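Local coordinates for RNA-binding protein RO60 (Deinococcus radiodurans, PDB 2NVO) that binds several small RNAs that accumulate during recovery from ultraviolet irradiation and contributes to the resistance of the bacterium to it, at residues Asn362-Leu367 / Asp456-Val461; Ala489-Val494 / Thr527-Gly532. All blocks are in the same frame, centred on the assembly; numbering follows the deposited sequence.

Contact 1 (Asn362-Leu367 / Asp456-Val461)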
loop_
_atom_site.group_PDB
_atom_site.type_symbol
_atom_site.label_atom_id
_atom_site.label_comp_id
_atom_site.label_asym_id
_atom_site.label_seq_id
_atom_site.Cartn_x
_atom_site.Cartn_y
_atom_site.Cartn_z
ATOM N N ASN A 362 14.847 -9.541 9.778
ATOM C CA ASN A 362 15.843 -10.092 10.677
ATOM C C ASN A 362 15.823 -11.616 10.678
ATOM O O ASN A 362 15.868 -12.248 11.725
ATOM C CB ASN A 362 15.653 -9.548 12.099
ATOM C CG ASN A 362 16.847 -9.814 12.972
ATOM O OD1 ASN A 362 17.985 -9.853 12.491
ATOM N ND2 ASN A 362 16.607 -10.009 14.266
ATOM N N THR A 363 15.741 -12.199 9.488
ATOM C CA THR A 363 15.794 -13.643 9.322
ATOM C C THR A 363 16.813 -13.933 8.234
ATOM O O THR A 363 17.210 -13.031 7.480
ATOM C CB THR A 363 14.434 -14.244 8.912
ATOM O OG1 THR A 363 14.095 -13.802 7.592
ATOM C CG2 THR A 363 13.320 -13.822 9.885
ATOM N N ARG A 364 17.260 -15.177 8.170
ATOM C CA ARG A 364 18.254 -15.568 7.196
ATOM C C ARG A 364 17.525 -15.995 5.933
ATOM O O ARG A 364 16.719 -16.908 5.955
ATOM C CB ARG A 364 19.133 -16.690 7.742
ATOM C CG ARG A 364 19.818 -16.285 9.059
ATOM C CD ARG A 364 20.504 -17.462 9.697
ATOM N NE ARG A 364 21.310 -18.166 8.714
ATOM C CZ ARG A 364 22.528 -17.799 8.322
ATOM N NH1 ARG A 364 23.120 -16.721 8.841
ATOM N NH2 ARG A 364 23.159 -18.528 7.408
ATOM N N HIS A 365 17.810 -15.303 4.842
ATOM C CA HIS A 365 17.041 -15.459 3.601
ATOM C C HIS A 365 17.850 -16.198 2.564
ATOM O O HIS A 365 19.062 -16.021 2.486
ATOM C CB HIS A 365 16.679 -14.068 3.030
ATOM C CG HIS A 365 15.542 -13.399 3.732
ATOM N ND1 HIS A 365 14.409 -12.969 3.074
ATOM C CD2 HIS A 365 15.355 -13.092 5.041
ATOM C CE1 HIS A 365 13.571 -12.430 3.942
ATOM N NE2 HIS A 365 14.125 -12.491 5.142
ATOM N N LEU A 366 17.175 -17.017 1.756
ATOM C CA LEU A 366 17.754 -17.543 0.535
ATOM C C LEU A 366 16.800 -17.096 -0.578
ATOM O O LEU A 366 15.628 -17.460 -0.565
ATOM C CB LEU A 366 17.827 -19.066 0.567
ATOM C CG LEU A 366 18.504 -19.766 -0.606
ATOM C CD1 LEU A 366 19.923 -19.332 -0.742
ATOM C CD2 LEU A 366 18.446 -21.310 -0.481
ATOM N N LEU A 367 17.311 -16.300 -1.505
ATOM C CA LEU A 367 16.484 -15.732 -2.583
ATOM C C LEU A 367 16.825 -16.512 -3.837
ATOM O O LEU A 367 17.985 -16.614 -4.203
ATOM C CB LEU A 367 16.784 -14.237 -2.781
ATOM C CG LEU A 367 15.905 -13.162 -2.128
ATOM C CD1 LEU A 367 15.790 -13.371 -0.629
ATOM C CD2 LEU A 367 16.416 -11.755 -2.455
ATOM N N ASP A 456 21.501 -23.327 6.859
ATOM C CA ASP A 456 20.445 -22.835 7.732
ATOM C C ASP A 456 19.739 -21.649 7.066
ATOM O O ASP A 456 20.346 -20.611 6.832
ATOM C CB ASP A 456 21.009 -22.419 9.092
ATOM C CG ASP A 456 21.261 -23.613 10.018
ATOM O OD1 ASP A 456 22.442 -23.860 10.361
ATOM O OD2 ASP A 456 20.285 -24.304 10.402
ATOM N N VAL A 457 18.455 -21.818 6.785
ATOM C CA VAL A 457 17.634 -20.786 6.138
ATOM C C VAL A 457 16.324 -20.636 6.890
ATOM O O VAL A 457 15.663 -21.626 7.177
ATOM C CB VAL A 457 17.328 -21.179 4.671
ATOM C CG1 VAL A 457 16.333 -20.181 4.012
ATOM C CG2 VAL A 457 18.633 -21.273 3.870
ATOM N N ASP A 458 15.953 -19.405 7.233
ATOM C CA ASP A 458 14.661 -19.145 7.843
ATOM C C ASP A 458 13.579 -18.874 6.784
ATOM O O ASP A 458 12.446 -19.352 6.898
ATOM C CB ASP A 458 14.742 -17.915 8.749
ATOM C CG ASP A 458 15.714 -18.096 9.890
ATOM O OD1 ASP A 458 15.636 -19.154 10.535
ATOM O OD2 ASP A 458 16.538 -17.187 10.116
ATOM N N THR A 459 13.935 -18.088 5.769
ATOM C CA THR A 459 12.946 -17.600 4.795
ATOM C C THR A 459 13.420 -17.846 3.372
ATOM O O THR A 459 14.466 -17.345 2.982
ATOM C CB THR A 459 12.763 -16.086 4.962
ATOM O OG1 THR A 459 12.614 -15.772 6.359
ATOM C CG2 THR A 459 11.538 -15.609 4.173
ATOM N N PHE A 460 12.686 -18.647 2.614
ATOM C CA PHE A 460 13.007 -18.859 1.200
ATOM C C PHE A 460 12.124 -17.903 0.399
ATOM O O PHE A 460 10.943 -17.788 0.703
ATOM C CB PHE A 460 12.671 -20.304 0.796
ATOM C CG PHE A 460 13.618 -21.340 1.379
ATOM C CD1 PHE A 460 14.746 -21.736 0.689
ATOM C CD2 PHE A 460 13.362 -21.903 2.617
ATOM C CE1 PHE A 460 15.603 -22.691 1.228
ATOM C CE2 PHE A 460 14.207 -22.876 3.158
ATOM C CZ PHE A 460 15.324 -23.255 2.475
ATOM N N VAL A 461 12.683 -17.196 -0.581
ATOM C CA VAL A 461 11.863 -16.328 -1.433
ATOM C C VAL A 461 12.182 -16.614 -2.893
ATOM O O VAL A 461 13.337 -16.552 -3.304
ATOM C CB VAL A 461 12.100 -14.814 -1.177
ATOM C CG1 VAL A 461 11.107 -13.997 -2.024
ATOM C CG2 VAL A 461 11.911 -14.481 0.292
#
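Arg-364, Leu-366 and Val-461 lose more surface than any other residues where strand 364-369 runs parallel to strand 459-464, two neighbours in the central sheet of the von Willebrand factor A-like domain. Arg-364 lies at the entrance to the strand pair. Arg-364 N points at Asp-458 OD2, 2.9 Å away and nearly straight (170° at the hydrogen), meeting that oxygen on its anti side. Its carbonyl O accepts from both Asp-458 N and Thr-459 N, so Arg-364 is gripped at both its N and its O, by the carboxylate and by two successive amides. The side chain bends at chi3 (48°), which brings NE over the carbonyl of Asp-456: Arg-364 NE to Asp-456 O is 3.2 Å, with the oxygen in the guanidinium plane but NE well above the carbonyl plane. NH2 goes on to a salt bridge with Asp-405 on the next strand.

Further along, the regular ladder takes over. Leu-366 N bonds to Thr-459 O at 3.0 Å, and Leu-366 O receives Val-461 N at the same length. On the face toward helix 445-452, Leu-366 CD2 rests 3.6 Å from Phe-460 CE1, while Val-457 CG1 sits over the centre of the Phe-460 ring. On the opposite face Val-461 lies alongside Leu-367, with Val-461 CB 4.0 Å from Leu-367 CD1, and the imidazole of His-365 lies flat above Thr-459 CB. Just beyond it, Thr-363 OG1 and Thr-459 OG1 share a hydrogen bond of 2.8 Å.

The main-chain ladder thus sets the register, and the polar side-chain bonds of Arg-364, Asp-458 and Thr-363 add to it at the outer end, while leucines and valines pack further in, consistent with the Rossmann-like build of vWA domains.

Contact 2 (Ala489-Val494 / Thr527-Gly532)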
loop_
_atom_site.group_PDB
_atom_site.type_symbol
_atom_site.label_atom_id
_atom_site.label_comp_id
_atom_site.label_asym_id
_atom_site.label_seq_id
_atom_site.Cartn_x
_atom_site.Cartn_y
_atom_site.Cartn_z
ATOM N N ALA A 489 11.730 -25.229 11.064
ATOM C CA ALA A 489 10.739 -25.094 10.009
ATOM C C ALA A 489 10.819 -23.717 9.330
ATOM O O ALA A 489 10.436 -22.698 9.910
ATOM C CB ALA A 489 9.335 -25.366 10.545
ATOM N N PRO A 490 11.316 -23.679 8.085
ATOM C CA PRO A 490 11.457 -22.354 7.479
ATOM C C PRO A 490 10.131 -21.938 6.822
ATOM O O PRO A 490 9.132 -22.667 6.899
ATOM C CB PRO A 490 12.513 -22.582 6.398
ATOM C CG PRO A 490 12.481 -24.097 6.107
ATOM C CD PRO A 490 11.539 -24.749 7.105
ATOM N N LYS A 491 10.128 -20.787 6.163
ATOM C CA LYS A 491 8.951 -20.348 5.420
ATOM C C LYS A 491 9.311 -20.196 3.945
ATOM O O LYS A 491 10.473 -20.033 3.597
ATOM C CB LYS A 491 8.429 -19.019 5.967
ATOM C CG LYS A 491 7.837 -19.103 7.373
ATOM C CD LYS A 491 7.384 -17.735 7.837
ATOM C CE LYS A 491 6.599 -17.803 9.136
ATOM N NZ LYS A 491 7.456 -18.297 10.227
ATOM N N LEU A 492 8.304 -20.230 3.087
ATOM C CA LEU A 492 8.528 -20.034 1.653
ATOM C C LEU A 492 7.591 -18.940 1.136
ATOM O O LEU A 492 6.390 -18.977 1.402
ATOM C CB LEU A 492 8.250 -21.334 0.896
ATOM C CG LEU A 492 8.151 -21.174 -0.627
ATOM C CD1 LEU A 492 9.505 -20.731 -1.189
ATOM C CD2 LEU A 492 7.655 -22.477 -1.285
ATOM N N ILE A 493 8.144 -17.972 0.412
ATOM C CA ILE A 493 7.333 -16.949 -0.257
ATOM C C ILE A 493 7.606 -17.125 -1.745
ATOM O O ILE A 493 8.755 -17.188 -2.150
ATOM C CB ILE A 493 7.750 -15.509 0.134
ATOM C CG1 ILE A 493 7.712 -15.300 1.667
ATOM C CG2 ILE A 493 6.866 -14.467 -0.592
ATOM C CD1 ILE A 493 8.272 -13.977 2.130
ATOM N N VAL A 494 6.549 -17.267 -2.531
ATOM C CA VAL A 494 6.668 -17.289 -3.984
ATOM C C VAL A 494 6.046 -16.007 -4.548
ATOM O O VAL A 494 4.866 -15.725 -4.348
ATOM C CB VAL A 494 5.981 -18.551 -4.577
ATOM C CG1 VAL A 494 6.120 -18.564 -6.111
ATOM C CG2 VAL A 494 6.611 -19.806 -3.972
ATOM N N THR A 527 7.831 -9.075 4.583
ATOM C CA THR A 527 8.634 -8.963 5.792
ATOM C C THR A 527 7.802 -9.362 7.007
ATOM O O THR A 527 8.271 -10.093 7.869
ATOM C CB THR A 527 9.148 -7.526 5.970
ATOM O OG1 THR A 527 10.022 -7.204 4.881
ATOM C CG2 THR A 527 9.908 -7.383 7.289
ATOM N N ALA A 528 6.570 -8.875 7.079
ATOM C CA ALA A 528 5.706 -9.211 8.210
ATOM C C ALA A 528 5.478 -10.711 8.260
ATOM O O ALA A 528 5.502 -11.323 9.325
ATOM C CB ALA A 528 4.377 -8.476 8.112
ATOM N N PHE A 529 5.251 -11.308 7.092
ATOM C CA PHE A 529 5.067 -12.754 7.001
ATOM C C PHE A 529 6.311 -13.507 7.484
ATOM O O PHE A 529 6.210 -14.476 8.241
ATOM C CB PHE A 529 4.729 -13.151 5.560
ATOM C CG PHE A 529 4.744 -14.630 5.321
ATOM C CD1 PHE A 529 5.825 -15.228 4.707
ATOM C CD2 PHE A 529 3.680 -15.422 5.715
ATOM C CE1 PHE A 529 5.851 -16.587 4.472
ATOM C CE2 PHE A 529 3.698 -16.794 5.489
ATOM C CZ PHE A 529 4.795 -17.378 4.873
ATOM N N ALA A 530 7.487 -13.075 7.041
ATOM C CA ALA A 530 8.722 -13.773 7.388
ATOM C C ALA A 530 8.981 -13.710 8.894
ATOM O O ALA A 530 9.564 -14.632 9.467
ATOM C CB ALA A 530 9.910 -13.186 6.635
ATOM N N ARG A 531 8.556 -12.611 9.513
ATOM C CA ARG A 531 8.706 -12.428 10.957
ATOM C C ARG A 531 7.677 -13.237 11.733
ATOM O O ARG A 531 7.681 -13.220 12.961
ATOM C CB ARG A 531 8.561 -10.951 11.335
ATOM C CG ARG A 531 9.690 -10.058 10.874
ATOM C CD ARG A 531 9.483 -8.594 11.315
ATOM N NE ARG A 531 8.152 -8.098 10.965
ATOM C CZ ARG A 531 7.886 -6.843 10.606
ATOM N NH1 ARG A 531 8.864 -5.949 10.539
ATOM N NH2 ARG A 531 6.643 -6.481 10.307
ATOM N N GLY A 532 6.790 -13.930 11.024
ATOM C CA GLY A 532 5.749 -14.722 11.656
ATOM C C GLY A 532 4.499 -13.953 12.071
ATOM O O GLY A 532 3.702 -14.462 12.852
HETATM O O HOH W 1 8.898 -16.219 11.641
#
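Lys-491 and Ile-493, two alternate residues of strand 491-494, meet the last turn of helix 522-530, which packs on one face of the parallel sheet in this α/β von Willebrand factor A-like domain.

The apolar part is built on the Phe-529 ring. With CG swung anti to its own backbone N (chi1 170°), the phenyl leaves the helix toward the strand and meets both side chains, Lys-491 over one face and Ile-493 obliquely. Ile-493 CG1 approaches CD1 of Phe-529 to 3.6 Å, the two side chains sliding past each other in opposite directions. From the other residue, Lys-491 CB comes to 3.8 Å from Phe-529 CE1, and Lys-491 CD makes a CH-pi contact over the ring face, 4.2 Å from the centroid and displaced toward the rim. Leu-513 of strand 512-517 also touches this phenylalanine, while Ala-530 leans on Thr-459, so the helix end spans several strands.

The polar part belongs to the end of the helix. Gly-532, with its positive phi of 83°, closes a Schellman motif; within that turn its N bonds to Phe-529 O at 2.9 Å. Phe-529 O also lies 3.5 Å from Lys-491 CE, as the lysine chain passes beside the helix terminus. Carbonyls at such an end carry partial negative charge, so an ammonium group placed here is probably favoured electrostatically.

No direct hydrogen bond joins the two segments; a water does the bridging. Lys-491 runs extended through chi3 and turns only at chi4 (64°), which brings its ammonium to that water: Lys-491 NZ donates to the water oxygen at 2.9 Å, and the water in turn donates to Ala-530 O at 2.8 Å.

How the contacts relate
Strands 459-464 and 491-496 are neighbours in one sheet, so contact 1 and contact 2 adjoin, their centres about 8 Å apart. Two probable backbone hydrogen bonds join them, Phe-460 N to Lys-491 O and Phe-460 O to Ile-493 N, each 2.8 Å. Pro-490 also packs on the carbonyl oxygens of Val-457 and Asp-458. Contact 1 pairs strand with strand; contact 2 lays the C-terminal helix over the next strand. Neither contact contains a metal ligand: the side chains of Val-461 and Leu-492 stay about 11 and 10 Å from that of Thr-441, a probable metal ligand. The calcium ion itself is held by Ser-372, Ser-374 and Glu-467.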